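Local coordinates for protein urocanate hydratase (Paenibacillus sp. Soil724D2, PDB 7NED) that probably catalyses the NAD+-dependent hydration of thiourocanate in bacterial ergothioneine catabolism, as urocanases do with urocanate, at residues A[165-177]-A[194-206]. Numbering follows the deposited sequence.
Sequences LGGMGGAQPLAGT and DRRLQTNYLQRKT. With NAD (nicotinamide-adenine-dinucleotide), chain C; URO ((2E)-3-(1H-imidazol-4-yl)acrylic acid), chain B.
A bend at chi2 (-43°) turns the chain of Arg196 so that its guanidinium lies edge-on to Leu165 O, while Leu174, with CG anti to the backbone N (chi1 -165°), lays CD2 over a face of the Tyr201 ring. Arg196 NE and NH1 both donate to Leu165 O, the NE bond 2.9 Å long and nearly straight (161°), and the acceptor sits in the guanidinium plane. NH1 also forms a salt bridge with Glu34, which probably offsets the buried charge and, together with the two-nitrogen grip on Leu165 O, limits rotation of the guanidinium. With an alanine here, both side-chain donors are gone, and Leu165 O and Glu34 would probably be left without these partners. The gripped residue opens the glycine-rich turn of the Rossmann-like domain, which follows strand 159-163 and holds the NAD pyrophosphate: Gly167 N donates to O2A of NAD (3.1 Å) and Gly169 N to O2N of NAD (3.0 Å). Further along, helix 172-178 packs on the loop after helix 190-198, whose end is a Schellman motif at Asn200. There the CH-pi contact places Leu174 CD2 4.1 Å from the Tyr201 ring centroid, and Pro173 CB meets Leu202 CD1 at 3.8 Å. One water bridges Tyr201 O, to which it donates, and Thr177 OG1.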
# COMPACT_ATOMS: atom_id res chain seq x y z
N LEU A 165 26.57 -16.41 -4.73
CA LEU A 165 27.14 -15.57 -5.77
C LEU A 165 26.13 -15.35 -6.90
O LEU A 165 26.49 -15.49 -8.08
CB LEU A 165 28.41 -16.19 -6.33
CG LEU A 165 29.58 -16.29 -5.34
CD1 LEU A 165 30.78 -17.00 -6.01
CD2 LEU A 165 29.98 -14.86 -4.89
N GLY A 166 24.89 -15.01 -6.54
CA GLY A 166 23.85 -14.70 -7.50
C GLY A 166 23.88 -13.24 -7.93
O GLY A 166 24.94 -12.59 -7.92
N GLY A 167 22.71 -12.72 -8.32
CA GLY A 167 22.64 -11.35 -8.81
C GLY A 167 23.21 -10.33 -7.85
O GLY A 167 24.04 -9.49 -8.23
N MET A 168 22.83 -10.49 -6.61
CA MET A 168 23.23 -9.61 -5.56
C MET A 168 24.39 -10.16 -4.79
O MET A 168 25.29 -9.43 -4.55
CB MET A 168 22.07 -9.30 -4.67
CG MET A 168 20.89 -8.86 -5.48
SD MET A 168 20.93 -7.15 -5.79
CE MET A 168 22.18 -6.86 -7.00
N GLY A 169 24.34 -11.44 -4.43
CA GLY A 169 25.47 -12.05 -3.73
C GLY A 169 26.78 -11.97 -4.50
O GLY A 169 27.86 -11.90 -3.90
N GLY A 170 26.71 -11.97 -5.82
CA GLY A 170 27.91 -11.87 -6.62
C GLY A 170 28.71 -10.60 -6.38
O GLY A 170 29.89 -10.55 -6.75
N ALA A 171 28.11 -9.57 -5.77
CA ALA A 171 28.85 -8.36 -5.46
C ALA A 171 29.77 -8.53 -4.25
O ALA A 171 30.67 -7.71 -4.03
CB ALA A 171 27.89 -7.20 -5.17
N GLN A 172 29.54 -9.56 -3.45
CA GLN A 172 30.24 -9.63 -2.17
C GLN A 172 31.75 -9.80 -2.35
O GLN A 172 32.51 -9.15 -1.61
CB GLN A 172 29.66 -10.79 -1.35
CG GLN A 172 28.24 -10.61 -0.90
CD GLN A 172 27.74 -11.85 -0.21
OE1 GLN A 172 27.59 -11.87 1.02
NE2 GLN A 172 27.57 -12.92 -0.98
N PRO A 173 32.25 -10.64 -3.26
CA PRO A 173 33.71 -10.79 -3.34
C PRO A 173 34.40 -9.48 -3.69
O PRO A 173 35.48 -9.19 -3.16
CB PRO A 173 33.91 -11.86 -4.43
CG PRO A 173 32.59 -11.97 -5.13
CD PRO A 173 31.54 -11.60 -4.12
N LEU A 174 33.80 -8.68 -4.58
CA LEU A 174 34.42 -7.41 -4.93
C LEU A 174 34.28 -6.40 -3.80
O LEU A 174 35.22 -5.65 -3.51
CB LEU A 174 33.83 -6.88 -6.21
CG LEU A 174 34.59 -5.76 -6.89
CD1 LEU A 174 36.13 -6.08 -7.09
CD2 LEU A 174 33.91 -5.52 -8.22
N ALA A 175 33.13 -6.36 -3.14
CA ALA A 175 33.04 -5.53 -1.95
C ALA A 175 34.11 -5.93 -0.95
O ALA A 175 34.77 -5.08 -0.36
CB ALA A 175 31.64 -5.63 -1.33
N GLY A 176 34.29 -7.24 -0.76
CA GLY A 176 35.30 -7.70 0.19
C GLY A 176 36.69 -7.25 -0.19
O GLY A 176 37.40 -6.64 0.62
N THR A 177 37.11 -7.48 -1.43
CA THR A 177 38.50 -7.12 -1.76
C THR A 177 38.70 -5.61 -1.89
O THR A 177 39.79 -5.10 -1.57
CB THR A 177 38.97 -7.83 -3.03
OG1 THR A 177 38.15 -7.47 -4.14
CG2 THR A 177 38.99 -9.35 -2.82
N ASP A 194 31.72 -19.61 -11.93
CA ASP A 194 32.44 -19.26 -13.16
C ASP A 194 32.02 -17.88 -13.67
O ASP A 194 32.86 -17.09 -14.12
CB ASP A 194 32.16 -20.31 -14.23
CG ASP A 194 33.00 -21.52 -14.08
OD1 ASP A 194 34.19 -21.37 -13.76
OD2 ASP A 194 32.47 -22.64 -14.28
N ARG A 195 30.72 -17.61 -13.68
CA ARG A 195 30.25 -16.30 -14.10
C ARG A 195 30.98 -15.18 -13.35
O ARG A 195 31.42 -14.20 -13.94
CB ARG A 195 28.73 -16.21 -13.90
CG ARG A 195 28.11 -14.92 -14.42
CD ARG A 195 28.45 -14.77 -15.89
NE ARG A 195 27.95 -13.54 -16.50
CZ ARG A 195 27.96 -13.31 -17.81
NH1 ARG A 195 27.49 -12.17 -18.30
NH2 ARG A 195 28.47 -14.23 -18.64
N ARG A 196 31.12 -15.32 -12.03
CA ARG A 196 31.75 -14.23 -11.29
C ARG A 196 33.24 -14.19 -11.58
O ARG A 196 33.84 -13.11 -11.64
CB ARG A 196 31.50 -14.38 -9.80
CG ARG A 196 30.00 -14.42 -9.40
CD ARG A 196 29.16 -13.40 -10.13
NE ARG A 196 27.78 -13.85 -10.07
CZ ARG A 196 26.84 -13.63 -10.99
NH1 ARG A 196 25.65 -14.16 -10.82
NH2 ARG A 196 27.07 -12.87 -12.05
N LEU A 197 33.86 -15.35 -11.75
CA LEU A 197 35.26 -15.37 -12.15
C LEU A 197 35.44 -14.63 -13.47
O LEU A 197 36.32 -13.78 -13.61
CB LEU A 197 35.76 -16.81 -12.27
CG LEU A 197 37.26 -16.99 -12.36
CD1 LEU A 197 37.91 -16.68 -11.00
CD2 LEU A 197 37.65 -18.41 -12.84
N GLN A 198 34.58 -14.90 -14.44
CA GLN A 198 34.81 -14.35 -15.77
C GLN A 198 34.39 -12.88 -15.89
O GLN A 198 34.84 -12.20 -16.81
CB GLN A 198 34.11 -15.23 -16.79
CG GLN A 198 34.65 -16.65 -16.75
CD GLN A 198 34.17 -17.48 -17.92
OE1 GLN A 198 33.61 -16.95 -18.88
NE2 GLN A 198 34.37 -18.80 -17.84
N THR A 199 33.57 -12.36 -14.99
CA THR A 199 33.31 -10.93 -14.99
C THR A 199 34.24 -10.19 -14.05
O THR A 199 34.08 -8.97 -13.87
CB THR A 199 31.84 -10.64 -14.61
OG1 THR A 199 31.60 -11.04 -13.25
CG2 THR A 199 30.95 -11.42 -15.51
N ASN A 200 35.16 -10.91 -13.41
CA ASN A 200 36.14 -10.33 -12.50
C ASN A 200 35.53 -9.71 -11.26
O ASN A 200 36.14 -8.84 -10.63
CB ASN A 200 37.01 -9.31 -13.23
CG ASN A 200 38.12 -10.00 -13.94
OD1 ASN A 200 38.97 -10.62 -13.31
ND2 ASN A 200 38.08 -9.98 -15.26
N TYR A 201 34.35 -10.19 -10.87
CA TYR A 201 33.90 -9.93 -9.52
C TYR A 201 34.62 -10.83 -8.53
O TYR A 201 34.73 -10.48 -7.34
CB TYR A 201 32.40 -10.15 -9.42
CG TYR A 201 31.61 -8.91 -9.64
CD1 TYR A 201 31.45 -8.36 -10.91
CD2 TYR A 201 31.05 -8.25 -8.54
CE1 TYR A 201 30.67 -7.18 -11.09
CE2 TYR A 201 30.33 -7.09 -8.70
CZ TYR A 201 30.14 -6.56 -9.98
OH TYR A 201 29.40 -5.40 -10.09
N LEU A 202 35.17 -11.94 -9.03
CA LEU A 202 35.77 -12.99 -8.25
C LEU A 202 37.20 -13.22 -8.73
O LEU A 202 37.46 -13.25 -9.93
CB LEU A 202 34.94 -14.25 -8.38
CG LEU A 202 35.41 -15.39 -7.51
CD1 LEU A 202 35.38 -14.95 -6.07
CD2 LEU A 202 34.51 -16.63 -7.73
N GLN A 203 38.13 -13.40 -7.79
CA GLN A 203 39.53 -13.55 -8.19
C GLN A 203 39.93 -15.00 -8.42
O GLN A 203 40.64 -15.30 -9.39
CB GLN A 203 40.45 -12.95 -7.13
CG GLN A 203 40.55 -11.43 -7.24
CD GLN A 203 41.29 -10.80 -6.07
OE1 GLN A 203 41.77 -11.52 -5.18
NE2 GLN A 203 41.39 -9.46 -6.06
N ARG A 204 39.51 -15.89 -7.52
CA ARG A 204 39.92 -17.29 -7.54
C ARG A 204 38.73 -18.19 -7.28
O ARG A 204 37.77 -17.78 -6.62
CB ARG A 204 40.98 -17.61 -6.48
CG ARG A 204 42.25 -16.84 -6.65
CD ARG A 204 43.26 -17.21 -5.57
NE ARG A 204 44.40 -16.31 -5.61
CZ ARG A 204 45.35 -16.24 -4.68
NH1 ARG A 204 45.33 -17.05 -3.61
NH2 ARG A 204 46.31 -15.36 -4.81
N LYS A 205 38.80 -19.44 -7.76
CA LYS A 205 37.76 -20.44 -7.48
C LYS A 205 38.43 -21.77 -7.16
O LYS A 205 39.56 -22.03 -7.55
CB LYS A 205 36.80 -20.61 -8.66
CG LYS A 205 37.41 -21.44 -9.80
CD LYS A 205 36.41 -21.71 -10.94
CE LYS A 205 36.76 -22.99 -11.71
NZ LYS A 205 35.72 -23.38 -12.72
N THR A 206 37.71 -22.60 -6.43
CA THR A 206 38.21 -23.93 -6.12
C THR A 206 37.03 -24.78 -5.71
O THR A 206 35.96 -24.27 -5.35
CB THR A 206 39.24 -23.87 -5.00
OG1 THR A 206 39.70 -25.19 -4.71
CG2 THR A 206 38.59 -23.26 -3.72
PA NAD C . 20.02 -15.24 -6.47
O1A NAD C . 18.96 -16.30 -6.23
O2A NAD C . 20.42 -14.69 -7.78
O5B NAD C . 21.43 -16.05 -5.99
C5B NAD C . 21.30 -16.80 -4.85
C4B NAD C . 22.63 -17.68 -4.82
O4B NAD C . 22.68 -18.55 -3.73
C3B NAD C . 22.53 -18.53 -6.13
O3B NAD C . 23.69 -18.44 -6.84
C2B NAD C . 22.33 -19.97 -5.57
O2B NAD C . 23.00 -20.94 -6.29
C1B NAD C . 23.09 -19.83 -4.25
N9A NAD C . 22.69 -20.78 -3.21
C8A NAD C . 21.42 -21.25 -2.89
N7A NAD C . 21.43 -22.10 -1.88
C5A NAD C . 22.76 -22.17 -1.50
C6A NAD C . 23.43 -22.91 -0.50
N6A NAD C . 22.75 -23.73 0.34
N1A NAD C . 24.78 -22.79 -0.35
C2A NAD C . 25.40 -21.98 -1.24
N3A NAD C . 24.90 -21.23 -2.24
C4A NAD C . 23.57 -21.35 -2.34
O3 NAD C . 19.67 -14.27 -5.29
PN NAD C . 20.31 -12.81 -5.23
O1N NAD C . 19.78 -11.70 -6.10
O2N NAD C . 21.80 -12.98 -5.02
O5D NAD C . 19.84 -12.23 -3.69
C5D NAD C . 20.23 -13.09 -2.60
C4D NAD C . 19.63 -12.57 -1.33
O4D NAD C . 19.86 -11.18 -1.18
C3D NAD C . 18.04 -12.70 -1.60
O3D NAD C . 17.36 -13.18 -0.45
C2D NAD C . 17.58 -11.22 -1.88
O2D NAD C . 16.34 -10.88 -1.41
C1D NAD C . 18.59 -10.69 -0.81
N1N NAD C . 18.69 -9.23 -0.63
C2N NAD C . 17.55 -8.73 -0.02
C3N NAD C . 17.45 -7.39 0.31
C7N NAD C . 16.12 -6.94 0.92
O7N NAD C . 16.00 -5.96 1.66
N7N NAD C . 14.98 -7.64 0.56
C4N NAD C . 18.56 -6.59 0.02
C5N NAD C . 19.69 -7.14 -0.57
C6N NAD C . 19.76 -8.50 -0.89
OAA URO B . 20.01 -3.16 -6.06
CAI URO B . 18.99 -3.80 -6.56
OAB URO B . 18.66 -3.71 -7.67
CAC URO B . 18.19 -4.66 -5.68
CAD URO B . 18.50 -4.78 -4.42
CAJ URO B . 17.62 -5.65 -3.73
CAF URO B . 17.80 -6.23 -2.51
NAH URO B . 16.81 -7.15 -2.26
CAE URO B . 16.04 -7.11 -3.32
NAG URO B . 16.49 -6.22 -4.24
O HOH W 1 37.28 -9.60 -5.90